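Local coordinates for 402AA LONG hypothetical molybdopterin biosynthesis MOEA protein (Pyrococcus horikoshii, PDB 1UZ5) that probably catalyses the transfer of molybdate to adenylyl-molybdopterin, giving molybdenum-loaded molybdopterin and AMP in molybdenum cofactor biosynthesis, at residues S306-F311 / T397-W402; P181-I186 / D214-L219; Q348-K353 / A359-K364; V15-K20 / L319-G324. All coordinates share one frame; numbering follows the deposited sequence.

Contact 1 of 4, residues S306-F311 / T397-W402; sequences SCLTNF and TLFKGW
Leu308 lays its branched end over one face of the Phe399 ring, a CH-pi contact that joins helix 304-322, in the probable molybdopterin-binding domain, to the tail that follows strand 391-398 of the MoeA C-terminal region. Phe399 is the centre of an inverse gamma turn just beyond the end of that strand, and its CB is directed at the helix. In Leu308 the chain sets out from CB toward the tail and reaches CG, which is anti to the backbone N (chi1 -179°) and therefore carried out over the aromatic ring. Leu308 CG stands 3.6 Å from the centroid of the Phe399 ring, only 8° off the ring normal. At the tip the two methyls part: Leu308 CD1 stays at 4.1 Å from Phe399 CD1, whereas Leu308 CD2 drops to 3.4 Å from Phe399 CD2. Leu308 CD2 also lies 3.6 Å from Phe399 CE2, the tightest packing being along that side of the ring. A serine in place of Phe399 would probably leave Leu308 without the flat surface it rests on and open a gap between helix and tail. Ala375 and Thr312 also touch the Phe399 side chain. Thr309 approaches the ring differently, at the edge and near its plane; its hydroxyl is hydrogen-bonded to Thr305 O one turn back in the helix, and Thr309 OG1 lies 3.7 Å from Phe399 CZ.

Contact 2 of 4, residues P181-I186 / D214-L219; sequences PKVAVI and DAINEL
Val183 and Ile216 interlock where helix 208-219 packs on the sheet of the probable molybdopterin-binding domain. The helix is the connection of a beta-alpha-beta crossover: it follows strand 182-188 and leads into the neighbouring parallel strand 222-229. The tight part gathers round a single methyl, Ile216 CD1, which lies 3.3 Å from Val183 CG1 and 3.5 Å from Val183 CB, both closer than ordinary carbon contact. Ile216 CG1 is anti to the carbonyl carbon (chi1 -68°), and the extended chain beyond it delivers CD1 to the strand. The other branch is easier: Ile216 CG2 rests 3.9 Å from Val183 CG2. Two residues along the strand, Val185 slides past Ile216 in the opposite sense, Val185 CG2 lying 4.1 Å from Ile216 CD1, and all three side chains are buried. Phe311 of helix 304-322 also touches Ile216. An alanine in place of Ile216 would probably open a gap beside Val183 and Val185 and leave the strand poorly seated on the helix. On the partly exposed side of the helix Asp214, Asn217 and Glu218 do not touch the strand and make polar contacts instead. Asp214 forms a salt bridge with Arg210, Glu218 another with Lys400, and Asn217 OD1 accepts a hydrogen bond from Gly223 N. Within the helix, Asn217 ND2 makes a weak hydrogen bond to Asp214 OD1, 3.3 Å long and bent to 132° at the hydrogen.

Contact 3 of 4, residues Q348-K353 / A359-K364; sequences QFLPVK and AVPILK
Lys353 and Val360 are the hydrogen-bonded pair of an antiparallel beta hairpin, strands 347-354 and 358-361, in the MoeA C-terminal region. Val360 N donates to Lys353 O over 2.8 Å, nearly straight at 174° and lying in the carbonyl plane. The return bond, Lys353 N to Val360 O, is 2.9 Å long, and here the donor is tilted from the plane of the acceptor carbonyl. A third bond carries the ladder past the end of the second strand: Ile362 N reaches Pro351 O at 3.1 Å. Between these rungs Val352 faces Pro361 as a non-hydrogen-bonded pair, a place where the missing N-H of the proline costs the hairpin no rung. Val360 O is gripped a second time by a CA-H...O contact, 3.4 Å from Val352 CA. The pair is strongly twisted, the short axes of the two strands standing at 126° where 180° would be straight antiparallel. The other edge of strand 347-354 is paired with strand 377-381, through Leu350 with Val379 and Val352 with Gly377.

Outside the ladder the packing is apolar. Val352 (chi1 -55°) places CG2 in the crowded position between its own N and carbonyl carbon, and that methyl lies 4.1 Å from Ala359 CB. Farther back, Leu350 CD2 reaches across to the Pro361 ring, 3.8 Å from its CB. Ile362 folds over the backbone of Pro351 and Val352, and its tip, Ile362 CD1, comes 4.2 Å from Pro351 CB.

Contact 4 of 4, residues V15-K20 / L319-G324; sequences VVQSFK and LLRALG
Gln17 and Arg321 are brought together by the same first torsion in both side chains: CG is anti to the carbonyl carbon in each, with chi1 -61° in Gln17 and -71° in Arg321. Beyond that, the arginine runs extended from CG to NE and carries its guanidinium from helix 304-322 across to the last turn of helix 9-18. The two helices belong to different parts of the protein, the first to the probable molybdopterin-binding domain and the second to the MoeA N-terminal region. The touching atoms are the nitrogens of the arginine and the aliphatic stem of the glutamine. Gln17 CG lies 3.5 Å from Arg321 NH2 and 3.6 Å from Arg321 NH1, approaching the group obliquely, and Arg321 NH2 is also 3.7 Å from Gln17 CA. The Gln17 amide does not stack on the guanidinium: the planes are 36° apart, and Gln17 CD comes no closer than 4.1 Å to Arg321 NH1. Val16 CG1 stands at the guanidinium edge, 4.3 Å from Arg321 NH2. Val16 itself packs on Leu318 and Ile289, so this end of helix 9-18 also rests on helix 304-322 and strand 288-292. Just past Arg321 the helix ends in a Schellman motif with Gly324 as its C-prime residue.

Arg321, which also touches Glu326, was modelled in two conformers, and this account holds for one of them, so its details are doubtful. The contact sets a charged group against the carbon stem of an exposed glutamine, with neither hydrogen bond nor salt bridge between the segments, which implies that it rests on packing alone, consistent with the second conformer.

Overall arrangement
Contact 2 is the fully buried one, aliphatic throughout; contacts 1, 3 and 4 are partly buried. Helix 304-322 serves both contact 1, near its start, and contact 4, at its end, meeting the C-terminal tail in one and the N-terminal helix in the other. Contacts 1 and 2 touch through the Lys400–Glu218 salt bridge, contacts 2 and 4 through Leu219 and Pro181 against Leu323. Contact 3, about 25 Å between centres from contact 2, relies on backbone hydrogen bonds and reaches the same sheet as contact 1, which it meets where Phe349 packs on Thr309. In the other three, side-chain chemistry passes from methyl packing against a sheet, through leucine on an aromatic face, to a guanidinium against an exposed glutamine.

Contact 1 of 4, residues S306-F311 / T397-W402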
loop_
_atom_site.group_PDB
_atom_site.type_symbol
_atom_site.label_atom_id
_atom_site.label_comp_id
_atom_site.label_asym_id
_atom_site.label_seq_id
_atom_site.Cartn_x
_atom_site.Cartn_y
_atom_site.Cartn_z
ATOM N N SER A 306 -18.458 -5.582 -15.725
ATOM C CA SER A 306 -17.933 -4.703 -16.767
ATOM C C SER A 306 -17.506 -3.379 -16.142
ATOM O O SER A 306 -16.513 -2.777 -16.552
ATOM C CB SER A 306 -18.995 -4.450 -17.841
ATOM O OG SER A 306 -19.402 -5.669 -18.435
ATOM N N CYS A 307 -18.273 -2.930 -15.158
ATOM C CA CYS A 307 -17.975 -1.695 -14.443
ATOM C C CYS A 307 -16.664 -1.916 -13.695
ATOM O O CYS A 307 -15.775 -1.063 -13.697
ATOM C CB CYS A 307 -19.090 -1.395 -13.441
ATOM S SG CYS A 307 -18.839 0.053 -12.402
ATOM N N LEU A 308 -16.555 -3.083 -13.068
ATOM C CA LEU A 308 -15.371 -3.444 -12.302
ATOM C C LEU A 308 -14.148 -3.527 -13.209
ATOM O O LEU A 308 -13.073 -3.022 -12.875
ATOM C CB LEU A 308 -15.605 -4.785 -11.604
ATOM C CG LEU A 308 -14.493 -5.342 -10.720
ATOM C CD1 LEU A 308 -14.077 -4.306 -9.688
ATOM C CD2 LEU A 308 -14.988 -6.614 -10.048
ATOM N N THR A 309 -14.319 -4.166 -14.360
ATOM C CA THR A 309 -13.231 -4.309 -15.315
ATOM C C THR A 309 -12.762 -2.960 -15.836
ATOM O O THR A 309 -11.565 -2.677 -15.841
ATOM C CB THR A 309 -13.650 -5.193 -16.505
ATOM O OG1 THR A 309 -13.756 -6.550 -16.066
ATOM C CG2 THR A 309 -12.629 -5.108 -17.635
ATOM N N ASN A 310 -13.699 -2.123 -16.272
ATOM C CA ASN A 310 -13.331 -0.813 -16.794
ATOM C C ASN A 310 -12.769 0.095 -15.704
ATOM O O ASN A 310 -11.911 0.934 -15.968
ATOM C CB ASN A 310 -14.533 -0.152 -17.462
ATOM C CG ASN A 310 -14.824 -0.730 -18.836
ATOM O OD1 ASN A 310 -14.932 -1.944 -19.005
ATOM N ND2 ASN A 310 -14.954 0.142 -19.824
ATOM N N PHE A 311 -13.267 -0.069 -14.482
ATOM C CA PHE A 311 -12.795 0.722 -13.350
ATOM C C PHE A 311 -11.305 0.439 -13.166
ATOM O O PHE A 311 -10.484 1.350 -13.076
ATOM C CB PHE A 311 -13.564 0.323 -12.085
ATOM C CG PHE A 311 -12.958 0.840 -10.801
ATOM C CD1 PHE A 311 -13.037 2.184 -10.468
ATOM C CD2 PHE A 311 -12.336 -0.033 -9.916
ATOM C CE1 PHE A 311 -12.508 2.654 -9.268
ATOM C CE2 PHE A 311 -11.802 0.425 -8.712
ATOM C CZ PHE A 311 -11.891 1.773 -8.389
ATOM N N THR A 397 -5.237 -10.234 -14.416
ATOM C CA THR A 397 -5.136 -9.014 -13.625
ATOM C C THR A 397 -6.228 -9.135 -12.575
ATOM O O THR A 397 -7.412 -9.166 -12.905
ATOM C CB THR A 397 -5.388 -7.755 -14.474
ATOM O OG1 THR A 397 -4.346 -7.617 -15.447
ATOM C CG2 THR A 397 -5.416 -6.518 -13.589
ATOM N N LEU A 398 -5.828 -9.224 -11.313
ATOM C CA LEU A 398 -6.784 -9.370 -10.227
ATOM C C LEU A 398 -7.449 -8.068 -9.820
ATOM O O LEU A 398 -6.890 -6.987 -9.993
ATOM C CB LEU A 398 -6.102 -10.000 -9.011
ATOM C CG LEU A 398 -5.842 -11.508 -9.083
ATOM C CD1 LEU A 398 -5.001 -11.843 -10.302
ATOM C CD2 LEU A 398 -5.142 -11.958 -7.810
ATOM N N PHE A 399 -8.656 -8.183 -9.283
ATOM C CA PHE A 399 -9.396 -7.017 -8.830
ATOM C C PHE A 399 -8.982 -6.704 -7.399
ATOM O O PHE A 399 -9.755 -6.891 -6.459
ATOM C CB PHE A 399 -10.898 -7.283 -8.895
ATOM C CG PHE A 399 -11.418 -7.483 -10.288
ATOM C CD1 PHE A 399 -11.110 -6.575 -11.294
ATOM C CD2 PHE A 399 -12.234 -8.567 -10.590
ATOM C CE1 PHE A 399 -11.609 -6.741 -12.581
ATOM C CE2 PHE A 399 -12.740 -8.743 -11.878
ATOM C CZ PHE A 399 -12.428 -7.829 -12.874
ATOM N N LYS A 400 -7.750 -6.228 -7.244
ATOM C CA LYS A 400 -7.211 -5.888 -5.935
ATOM C C LYS A 400 -7.411 -7.049 -4.961
ATOM O O LYS A 400 -6.991 -8.173 -5.237
ATOM C CB LYS A 400 -7.884 -4.613 -5.413
ATOM C CG LYS A 400 -7.379 -4.133 -4.058
ATOM C CD LYS A 400 -7.748 -2.677 -3.804
ATOM C CE LYS A 400 -9.196 -2.388 -4.173
ATOM N NZ LYS A 400 -10.131 -3.350 -3.534
ATOM N N GLY A 401 -8.055 -6.783 -3.830
ATOM C CA GLY A 401 -8.275 -7.835 -2.857
ATOM C C GLY A 401 -9.170 -7.420 -1.708
ATOM O O GLY A 401 -9.453 -6.235 -1.522
ATOM N N TRP A 402 -9.608 -8.416 -0.941
ATOM C CA TRP A 402 -10.484 -8.242 0.216
ATOM C C TRP A 402 -11.613 -7.230 0.024
ATOM O O TRP A 402 -11.731 -6.644 -1.072
ATOM C CB TRP A 402 -9.663 -7.874 1.466
ATOM C CG TRP A 402 -9.448 -6.396 1.684
ATOM C CD1 TRP A 402 -8.517 -5.597 1.081
ATOM C CD2 TRP A 402 -10.190 -5.548 2.571
ATOM N NE1 TRP A 402 -8.633 -4.304 1.538
ATOM C CE2 TRP A 402 -9.653 -4.246 2.451
ATOM C CE3 TRP A 402 -11.261 -5.762 3.451
ATOM C CZ2 TRP A 402 -10.149 -3.161 3.186
ATOM C CZ3 TRP A 402 -11.754 -4.681 4.181
ATOM C CH2 TRP A 402 -11.197 -3.397 4.040
ATOM O OXT TRP A 402 -12.377 -7.043 0.989
#

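Contact 2 of 4, residues P181-I186 / D214-L219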
loop_
_atom_site.group_PDB
_atom_site.type_symbol
_atom_site.label_atom_id
_atom_site.label_comp_id
_atom_site.label_asym_id
_atom_site.label_seq_id
_atom_site.Cartn_x
_atom_site.Cartn_y
_atom_site.Cartn_z
ATOM N N PRO A 181 -7.489 11.076 -2.335
ATOM C CA PRO A 181 -8.096 11.627 -3.552
ATOM C C PRO A 181 -9.603 11.381 -3.455
ATOM O O PRO A 181 -10.034 10.247 -3.241
ATOM C CB PRO A 181 -7.464 10.791 -4.664
ATOM C CG PRO A 181 -6.176 10.317 -4.065
ATOM C CD PRO A 181 -6.577 9.972 -2.665
ATOM N N LYS A 182 -10.398 12.434 -3.593
ATOM C CA LYS A 182 -11.842 12.290 -3.503
ATOM C C LYS A 182 -12.456 11.902 -4.839
ATOM O O LYS A 182 -12.205 12.542 -5.858
ATOM C CB LYS A 182 -12.477 13.587 -3.016
ATOM C CG LYS A 182 -12.108 13.975 -1.602
ATOM C CD LYS A 182 -12.806 15.270 -1.216
ATOM C CE LYS A 182 -12.510 15.649 0.227
ATOM N NZ LYS A 182 -13.177 16.925 0.603
ATOM N N VAL A 183 -13.253 10.843 -4.830
ATOM C CA VAL A 183 -13.919 10.390 -6.049
ATOM C C VAL A 183 -15.430 10.409 -5.833
ATOM O O VAL A 183 -15.953 9.661 -5.008
ATOM C CB VAL A 183 -13.495 8.964 -6.423
ATOM C CG1 VAL A 183 -14.194 8.535 -7.714
ATOM C CG2 VAL A 183 -11.983 8.901 -6.590
ATOM N N ALA A 184 -16.120 11.288 -6.557
ATOM C CA ALA A 184 -17.573 11.396 -6.458
ATOM C C ALA A 184 -18.160 10.318 -7.367
ATOM O O ALA A 184 -17.847 10.265 -8.562
ATOM C CB ALA A 184 -18.031 12.781 -6.910
ATOM N N VAL A 185 -19.002 9.463 -6.795
ATOM C CA VAL A 185 -19.605 8.362 -7.537
ATOM C C VAL A 185 -21.103 8.527 -7.747
ATOM O O VAL A 185 -21.837 8.868 -6.818
ATOM C CB VAL A 185 -19.362 7.024 -6.819
ATOM C CG1 VAL A 185 -20.044 5.889 -7.586
ATOM C CG2 VAL A 185 -17.860 6.772 -6.691
ATOM N N ILE A 186 -21.540 8.272 -8.980
ATOM C CA ILE A 186 -22.947 8.378 -9.356
ATOM C C ILE A 186 -23.450 7.101 -10.043
ATOM O O ILE A 186 -22.738 6.506 -10.849
ATOM C CB ILE A 186 -23.166 9.559 -10.340
ATOM C CG1 ILE A 186 -22.894 10.887 -9.632
ATOM C CG2 ILE A 186 -24.593 9.520 -10.907
ATOM C CD1 ILE A 186 -22.763 12.073 -10.585
ATOM N N ASP A 214 -16.417 1.801 -2.117
ATOM C CA ASP A 214 -15.602 1.009 -1.218
ATOM C C ASP A 214 -14.316 0.491 -1.832
ATOM O O ASP A 214 -13.326 0.329 -1.123
ATOM C CB ASP A 214 -16.421 -0.127 -0.604
ATOM C CG ASP A 214 -17.399 0.375 0.445
ATOM O OD1 ASP A 214 -17.225 1.522 0.916
ATOM O OD2 ASP A 214 -18.330 -0.366 0.813
ATOM N N ALA A 215 -14.310 0.238 -3.137
ATOM C CA ALA A 215 -13.081 -0.221 -3.774
ATOM C C ALA A 215 -12.111 0.965 -3.716
ATOM O O ALA A 215 -10.919 0.809 -3.450
ATOM C CB ALA A 215 -13.343 -0.624 -5.220
ATOM N N ILE A 216 -12.649 2.156 -3.955
ATOM C CA ILE A 216 -11.867 3.381 -3.923
ATOM C C ILE A 216 -11.320 3.595 -2.508
ATOM O O ILE A 216 -10.153 3.943 -2.335
ATOM C CB ILE A 216 -12.734 4.581 -4.343
ATOM C CG1 ILE A 216 -13.087 4.447 -5.830
ATOM C CG2 ILE A 216 -12.003 5.890 -4.064
ATOM C CD1 ILE A 216 -14.013 5.521 -6.345
ATOM N N ASN A 217 -12.164 3.384 -1.503
ATOM C CA ASN A 217 -11.726 3.534 -0.119
ATOM C C ASN A 217 -10.592 2.550 0.160
ATOM O O ASN A 217 -9.603 2.892 0.802
ATOM C CB ASN A 217 -12.872 3.255 0.858
ATOM C CG ASN A 217 -13.887 4.376 0.907
ATOM O OD1 ASN A 217 -13.581 5.521 0.578
ATOM N ND2 ASN A 217 -15.102 4.053 1.340
ATOM N N GLU A 218 -10.740 1.328 -0.336
ATOM C CA GLU A 218 -9.737 0.295 -0.127
ATOM C C GLU A 218 -8.385 0.600 -0.750
ATOM O O GLU A 218 -7.353 0.303 -0.152
ATOM C CB GLU A 218 -10.238 -1.057 -0.644
ATOM C CG GLU A 218 -11.230 -1.758 0.287
ATOM C CD GLU A 218 -11.513 -3.192 -0.135
ATOM O OE1 GLU A 218 -10.624 -3.821 -0.745
ATOM O OE2 GLU A 218 -12.616 -3.695 0.156
ATOM N N LEU A 219 -8.370 1.189 -1.943
ATOM C CA LEU A 219 -7.093 1.481 -2.583
ATOM C C LEU A 219 -6.409 2.738 -2.039
ATOM O O LEU A 219 -5.263 3.013 -2.376
ATOM C CB LEU A 219 -7.260 1.563 -4.107
ATOM C CG LEU A 219 -8.082 2.675 -4.752
ATOM C CD1 LEU A 219 -7.304 3.985 -4.739
ATOM C CD2 LEU A 219 -8.398 2.275 -6.187
#

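Contact 3 of 4, residues Q348-K353 / A359-K364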
loop_
_atom_site.group_PDB
_atom_site.type_symbol
_atom_site.label_atom_id
_atom_site.label_comp_id
_atom_site.label_asym_id
_atom_site.label_seq_id
_atom_site.Cartn_x
_atom_site.Cartn_y
_atom_site.Cartn_z
ATOM N N GLN A 348 -11.130 -8.109 -26.139
ATOM C CA GLN A 348 -12.023 -8.300 -25.000
ATOM C C GLN A 348 -11.344 -8.757 -23.719
ATOM O O GLN A 348 -10.302 -9.407 -23.747
ATOM C CB GLN A 348 -13.125 -9.300 -25.352
ATOM C CG GLN A 348 -12.642 -10.725 -25.514
ATOM C CD GLN A 348 -13.787 -11.709 -25.616
ATOM O OE1 GLN A 348 -14.634 -11.606 -26.504
ATOM N NE2 GLN A 348 -13.820 -12.676 -24.703
ATOM N N PHE A 349 -11.960 -8.411 -22.593
ATOM C CA PHE A 349 -11.452 -8.785 -21.280
ATOM C C PHE A 349 -12.463 -9.705 -20.608
ATOM O O PHE A 349 -13.564 -9.288 -20.251
ATOM C CB PHE A 349 -11.213 -7.539 -20.428
ATOM C CG PHE A 349 -10.202 -6.601 -21.010
ATOM C CD1 PHE A 349 -10.529 -5.788 -22.091
ATOM C CD2 PHE A 349 -8.910 -6.551 -20.499
ATOM C CE1 PHE A 349 -9.582 -4.937 -22.657
ATOM C CE2 PHE A 349 -7.953 -5.703 -21.058
ATOM C CZ PHE A 349 -8.291 -4.894 -22.139
ATOM N N LEU A 350 -12.071 -10.963 -20.445
ATOM C CA LEU A 350 -12.922 -11.982 -19.853
ATOM C C LEU A 350 -12.825 -12.096 -18.336
ATOM O O LEU A 350 -11.756 -12.370 -17.788
ATOM C CB LEU A 350 -12.586 -13.341 -20.473
ATOM C CG LEU A 350 -13.261 -14.569 -19.863
ATOM C CD1 LEU A 350 -14.752 -14.512 -20.134
ATOM C CD2 LEU A 350 -12.661 -15.836 -20.451
ATOM N N PRO A 351 -13.949 -11.883 -17.633
ATOM C CA PRO A 351 -13.946 -11.986 -16.172
ATOM C C PRO A 351 -13.736 -13.452 -15.815
ATOM O O PRO A 351 -14.346 -14.331 -16.423
ATOM C CB PRO A 351 -15.343 -11.506 -15.789
ATOM C CG PRO A 351 -15.699 -10.565 -16.896
ATOM C CD PRO A 351 -15.219 -11.312 -18.110
ATOM N N VAL A 352 -12.876 -13.723 -14.841
ATOM C CA VAL A 352 -12.627 -15.101 -14.443
ATOM C C VAL A 352 -12.628 -15.270 -12.934
ATOM O O VAL A 352 -12.460 -14.307 -12.183
ATOM C CB VAL A 352 -11.264 -15.611 -14.968
ATOM C CG1 VAL A 352 -11.184 -15.431 -16.471
ATOM C CG2 VAL A 352 -10.128 -14.871 -14.273
ATOM N N LYS A 353 -12.830 -16.509 -12.503
ATOM C CA LYS A 353 -12.822 -16.851 -11.092
ATOM C C LYS A 353 -11.578 -17.701 -10.876
ATOM O O LYS A 353 -11.329 -18.645 -11.625
ATOM C CB LYS A 353 -14.061 -17.666 -10.721
ATOM C CG LYS A 353 -14.112 -18.034 -9.245
ATOM C CD LYS A 353 -15.241 -18.999 -8.937
ATOM C CE LYS A 353 -15.292 -19.296 -7.449
ATOM N NZ LYS A 353 -13.967 -19.746 -6.936
ATOM N N ALA A 359 -7.995 -20.646 -14.013
ATOM C CA ALA A 359 -8.944 -19.564 -14.210
ATOM C C ALA A 359 -10.223 -20.115 -14.829
ATOM O O ALA A 359 -10.194 -20.719 -15.903
ATOM C CB ALA A 359 -8.339 -18.502 -15.113
ATOM N N VAL A 360 -11.340 -19.910 -14.141
ATOM C CA VAL A 360 -12.630 -20.383 -14.622
ATOM C C VAL A 360 -13.430 -19.222 -15.202
ATOM O O VAL A 360 -13.849 -18.321 -14.475
ATOM C CB VAL A 360 -13.449 -21.022 -13.486
ATOM C CG1 VAL A 360 -14.748 -21.583 -14.036
ATOM C CG2 VAL A 360 -12.636 -22.110 -12.811
ATOM N N PRO A 361 -13.647 -19.227 -16.525
ATOM C CA PRO A 361 -14.404 -18.156 -17.179
ATOM C C PRO A 361 -15.791 -17.992 -16.569
ATOM O O PRO A 361 -16.448 -18.975 -16.230
ATOM C CB PRO A 361 -14.466 -18.620 -18.633
ATOM C CG PRO A 361 -13.185 -19.379 -18.792
ATOM C CD PRO A 361 -13.139 -20.189 -17.518
ATOM N N ILE A 362 -16.230 -16.747 -16.427
ATOM C CA ILE A 362 -17.544 -16.467 -15.866
ATOM C C ILE A 362 -18.560 -16.296 -16.991
ATOM O O ILE A 362 -18.282 -15.638 -17.993
ATOM C CB ILE A 362 -17.508 -15.197 -14.993
ATOM C CG1 ILE A 362 -16.631 -15.455 -13.765
ATOM C CG2 ILE A 362 -18.919 -14.802 -14.580
ATOM C CD1 ILE A 362 -16.484 -14.271 -12.850
ATOM N N LEU A 363 -19.738 -16.890 -16.817
ATOM C CA LEU A 363 -20.788 -16.824 -17.828
ATOM C C LEU A 363 -21.914 -15.836 -17.533
ATOM O O LEU A 363 -22.092 -15.382 -16.404
ATOM C CB LEU A 363 -21.387 -18.215 -18.043
ATOM C CG LEU A 363 -20.408 -19.325 -18.431
ATOM C CD1 LEU A 363 -21.164 -20.633 -18.582
ATOM C CD2 LEU A 363 -19.702 -18.959 -19.728
ATOM N N LYS A 364 -22.674 -15.527 -18.577
ATOM C CA LYS A 364 -23.804 -14.604 -18.514
ATOM C C LYS A 364 -24.927 -15.081 -17.594
ATOM O O LYS A 364 -25.175 -14.500 -16.537
ATOM C CB LYS A 364 -24.377 -14.392 -19.921
ATOM C CG LYS A 364 -23.706 -15.211 -21.035
ATOM C CD LYS A 364 -23.707 -16.719 -20.758
ATOM C CE LYS A 364 -25.109 -17.286 -20.604
ATOM N NZ LYS A 364 -25.081 -18.696 -20.121
#

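Contact 4 of 4, residues V15-K20 / L319-G324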
loop_
_atom_site.group_PDB
_atom_site.type_symbol
_atom_site.label_atom_id
_atom_site.label_comp_id
_atom_site.label_asym_id
_atom_site.label_seq_id
_atom_site.Cartn_x
_atom_site.Cartn_y
_atom_site.Cartn_z
ATOM N N VAL A 15 -4.669 8.959 -22.628
ATOM C CA VAL A 15 -5.479 10.095 -22.209
ATOM C C VAL A 15 -5.535 10.205 -20.687
ATOM O O VAL A 15 -5.363 11.287 -20.128
ATOM C CB VAL A 15 -6.920 9.983 -22.751
ATOM C CG1 VAL A 15 -7.775 11.120 -22.207
ATOM C CG2 VAL A 15 -6.900 10.016 -24.272
ATOM N N VAL A 16 -5.783 9.087 -20.014
ATOM C CA VAL A 16 -5.849 9.102 -18.555
ATOM C C VAL A 16 -4.489 9.493 -17.994
ATOM O O VAL A 16 -4.400 10.259 -17.036
ATOM C CB VAL A 16 -6.253 7.724 -17.995
ATOM C CG1 VAL A 16 -6.242 7.762 -16.471
ATOM C CG2 VAL A 16 -7.639 7.344 -18.510
ATOM N N GLN A 17 -3.431 8.968 -18.603
ATOM C CA GLN A 17 -2.077 9.283 -18.168
ATOM C C GLN A 17 -1.857 10.786 -18.249
ATOM O O GLN A 17 -1.108 11.354 -17.456
ATOM C CB GLN A 17 -1.053 8.569 -19.049
ATOM C CG GLN A 17 -1.151 7.056 -19.007
ATOM C CD GLN A 17 -0.122 6.384 -19.893
ATOM O OE1 GLN A 17 1.080 6.577 -19.720
ATOM N NE2 GLN A 17 -0.589 5.587 -20.847
ATOM N N SER A 18 -2.521 11.432 -19.204
ATOM C CA SER A 18 -2.380 12.874 -19.371
ATOM C C SER A 18 -3.023 13.607 -18.205
ATOM O O SER A 18 -2.727 14.780 -17.964
ATOM C CB SER A 18 -3.025 13.339 -20.682
ATOM O OG SER A 18 -4.409 13.596 -20.513
ATOM N N PHE A 19 -3.916 12.929 -17.490
ATOM C CA PHE A 19 -4.567 13.550 -16.341
ATOM C C PHE A 19 -3.613 13.491 -15.164
ATOM O O PHE A 19 -2.745 12.621 -15.095
ATOM C CB PHE A 19 -5.857 12.817 -15.948
ATOM C CG PHE A 19 -6.909 12.802 -17.018
ATOM C CD1 PHE A 19 -7.051 13.873 -17.897
ATOM C CD2 PHE A 19 -7.782 11.723 -17.128
ATOM C CE1 PHE A 19 -8.047 13.869 -18.873
ATOM C CE2 PHE A 19 -8.783 11.709 -18.098
ATOM C CZ PHE A 19 -8.915 12.786 -18.973
ATOM N N LYS A 20 -3.773 14.416 -14.232
ATOM C CA LYS A 20 -2.919 14.426 -13.066
ATOM C C LYS A 20 -3.703 14.928 -11.870
ATOM O O LYS A 20 -4.210 16.047 -11.869
ATOM C CB LYS A 20 -1.695 15.312 -13.309
ATOM C CG LYS A 20 -0.578 15.113 -12.300
ATOM C CD LYS A 20 0.673 15.872 -12.716
ATOM C CE LYS A 20 1.844 15.570 -11.795
ATOM N NZ LYS A 20 3.089 16.252 -12.251
ATOM N N LEU A 319 -5.776 6.759 -9.945
ATOM C CA LEU A 319 -5.767 6.866 -8.494
ATOM C C LEU A 319 -4.433 6.431 -7.890
ATOM O O LEU A 319 -3.922 7.069 -6.973
ATOM C CB LEU A 319 -6.916 6.035 -7.911
ATOM C CG LEU A 319 -8.284 6.431 -8.479
ATOM C CD1 LEU A 319 -9.394 5.619 -7.822
ATOM C CD2 LEU A 319 -8.510 7.921 -8.251
ATOM N N LEU A 320 -3.870 5.346 -8.410
ATOM C CA LEU A 320 -2.597 4.852 -7.909
ATOM C C LEU A 320 -1.491 5.881 -8.122
ATOM O O LEU A 320 -0.670 6.110 -7.236
ATOM C CB LEU A 320 -2.231 3.533 -8.597
ATOM C CG LEU A 320 -3.137 2.346 -8.256
ATOM C CD1 LEU A 320 -2.627 1.085 -8.939
ATOM C CD2 LEU A 320 -3.173 2.149 -6.745
ATOM N N ARG A 321 -1.477 6.510 -9.294
ATOM C CA ARG A 321 -0.466 7.515 -9.597
ATOM C C ARG A 321 -0.593 8.705 -8.664
ATOM O O ARG A 321 0.404 9.309 -8.280
ATOM C CB ARG A 321 -0.594 7.972 -11.047
ATOM C CG ARG A 321 -0.164 6.916 -12.048
ATOM C CD ARG A 321 -0.683 7.248 -13.428
ATOM N NE ARG A 321 -0.398 6.147 -14.345
ATOM C CZ ARG A 321 -1.124 5.849 -15.417
ATOM N NH1 ARG A 321 -0.776 4.825 -16.183
ATOM N NH2 ARG A 321 -2.201 6.564 -15.720
ATOM N N ALA A 322 -1.822 9.040 -8.293
ATOM C CA ALA A 322 -2.054 10.152 -7.383
ATOM C C ALA A 322 -1.501 9.815 -5.994
ATOM O O ALA A 322 -1.224 10.708 -5.194
ATOM C CB ALA A 322 -3.530 10.434 -7.283
ATOM N N LEU A 323 -1.351 8.524 -5.715
ATOM C CA LEU A 323 -0.847 8.078 -4.419
ATOM C C LEU A 323 0.600 7.605 -4.505
ATOM O O LEU A 323 1.079 6.899 -3.618
ATOM C CB LEU A 323 -1.732 6.947 -3.883
ATOM C CG LEU A 323 -3.179 7.327 -3.571
ATOM C CD1 LEU A 323 -3.995 6.073 -3.332
ATOM C CD2 LEU A 323 -3.225 8.243 -2.364
ATOM N N GLY A 324 1.286 7.993 -5.579
ATOM C CA GLY A 324 2.670 7.600 -5.765
ATOM C C GLY A 324 2.833 6.104 -5.934
ATOM O O GLY A 324 3.926 5.566 -5.762
#